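PDB 5VUG: uncharacterized protein Rv2277c from Mycobacterium tuberculosis, which is uncharacterised but carries a TIM-barrel domain of the glycerophosphodiester phosphodiesterase family, and so probably hydrolyses phosphoric diesters. Local coordinates for residues A18-D22 with F23-T27. Residues are numbered along the deposited sequence; the frame is centred on the assembly and turned at random.
Sequences AGTRD and FPENT
T20 and E25 run alongside each other with their ends on the same side, so that the threonine hydroxyl reaches the glutamate carboxylate. T20 OG1 donates to E25 OE1 at 3.0 Å, meeting the oxygen on its anti side and 25° out of the carboxylate plane. Threonine suits the place: with OG1 trans to the backbone N (chi1 178°) the hydroxyl faces the acid, while T20 CB packs 3.7 Å from E25 CB. A water ties the two backbones together, donating a hydrogen bond to T20 O at 2.8 Å and accepting one from E25 N.

Within the same connection G19 O accepts a hydrogen bond from D22 N at 3.0 Å and, weakly, one from F23 N at 3.4 Å. G19 has positive phi and psi, where a side chain would jam against the preceding carbonyl. D22 O lies over one face of the F23 ring, whose apolar bulk packs on A30 and N33 of helix 28-36 and on Y99. P24 to T27 form a type II turn, whose third position needs a positive phi that asparagine, N26, tolerates; T27 OG1 bonds P24 O at 2.8 Å.

R17 bridges E25 OE1 and R58 bridges E25 OE2, while S272 and the amide of L274 hold D22. R17, E25 and N26 probably belong to the family's HR...EN signature, and the loop follows the C-terminal end of strand 12-16, where TIM barrels usually hold their active sites. It leads into helix 28-36, which T27 N-caps through the amide of A30; A18 packs between that helix and strand 41-48, and N26 bonds the amide of T45 in the same strand.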
# COMPACT_ATOMS: atom_id res chain seq x y z
N ALA A 18 -28.68 -8.63 -5.31
CA ALA A 18 -29.66 -9.65 -5.65
C ALA A 18 -29.28 -10.45 -6.89
O ALA A 18 -30.12 -11.15 -7.46
CB ALA A 18 -31.09 -9.10 -5.75
N GLY A 19 -28.01 -10.38 -7.31
CA GLY A 19 -27.53 -11.18 -8.43
C GLY A 19 -27.53 -10.44 -9.75
O GLY A 19 -28.18 -10.87 -10.71
N THR A 20 -26.72 -9.37 -9.82
CA THR A 20 -26.78 -8.38 -10.89
C THR A 20 -26.53 -8.98 -12.29
O THR A 20 -27.01 -8.43 -13.28
CB THR A 20 -25.79 -7.26 -10.54
OG1 THR A 20 -25.74 -6.28 -11.58
CG2 THR A 20 -24.41 -7.81 -10.33
N ARG A 21 -25.78 -10.08 -12.39
CA ARG A 21 -25.52 -10.67 -13.70
C ARG A 21 -26.74 -11.40 -14.26
O ARG A 21 -26.95 -11.40 -15.48
CB ARG A 21 -24.33 -11.63 -13.60
CG ARG A 21 -24.03 -12.41 -14.86
CD ARG A 21 -23.60 -11.52 -16.00
NE ARG A 21 -22.70 -12.23 -16.91
CZ ARG A 21 -23.08 -13.16 -17.78
NH1 ARG A 21 -24.36 -13.53 -17.86
NH2 ARG A 21 -22.18 -13.74 -18.56
N ASP A 22 -27.55 -12.00 -13.40
CA ASP A 22 -28.62 -12.88 -13.84
C ASP A 22 -29.92 -12.16 -14.17
O ASP A 22 -30.63 -12.56 -15.10
CB ASP A 22 -28.91 -13.92 -12.75
CG ASP A 22 -27.74 -14.87 -12.51
OD1 ASP A 22 -26.83 -14.96 -13.36
OD2 ASP A 22 -27.75 -15.54 -11.45
N PHE A 23 -30.28 -11.14 -13.40
CA PHE A 23 -31.54 -10.41 -13.54
C PHE A 23 -31.29 -8.98 -13.11
O PHE A 23 -30.28 -8.70 -12.45
CB PHE A 23 -32.63 -11.04 -12.65
CG PHE A 23 -33.03 -12.42 -13.07
CD1 PHE A 23 -34.00 -12.60 -14.04
CD2 PHE A 23 -32.41 -13.53 -12.51
CE1 PHE A 23 -34.36 -13.87 -14.44
CE2 PHE A 23 -32.76 -14.81 -12.92
CZ PHE A 23 -33.74 -14.98 -13.87
N PRO A 24 -32.19 -8.04 -13.47
CA PRO A 24 -31.99 -6.63 -13.09
C PRO A 24 -31.69 -6.46 -11.61
O PRO A 24 -32.45 -6.92 -10.76
CB PRO A 24 -33.32 -5.97 -13.48
CG PRO A 24 -33.76 -6.78 -14.68
CD PRO A 24 -33.37 -8.20 -14.35
N GLU A 25 -30.56 -5.83 -11.31
CA GLU A 25 -30.10 -5.78 -9.93
C GLU A 25 -31.10 -5.04 -9.04
O GLU A 25 -31.81 -4.14 -9.48
CB GLU A 25 -28.73 -5.10 -9.85
CG GLU A 25 -28.70 -3.67 -10.37
CD GLU A 25 -27.37 -3.02 -10.14
OE1 GLU A 25 -26.38 -3.47 -10.73
OE2 GLU A 25 -27.31 -2.06 -9.34
N ASN A 26 -31.16 -5.45 -7.78
CA ASN A 26 -31.95 -4.73 -6.78
C ASN A 26 -33.44 -4.66 -7.14
O ASN A 26 -34.12 -3.67 -6.84
CB ASN A 26 -31.36 -3.35 -6.50
CG ASN A 26 -30.11 -3.41 -5.65
OD1 ASN A 26 -30.06 -4.15 -4.65
ND2 ASN A 26 -29.08 -2.64 -6.03
N THR A 27 -33.97 -5.72 -7.77
CA THR A 27 -35.41 -5.83 -8.03
C THR A 27 -35.97 -7.07 -7.35
O THR A 27 -35.23 -8.00 -7.02
CB THR A 27 -35.72 -5.91 -9.54
OG1 THR A 27 -35.14 -7.09 -10.09
CG2 THR A 27 -35.20 -4.66 -10.26
O HOH W 1 -28.46 -6.01 -13.26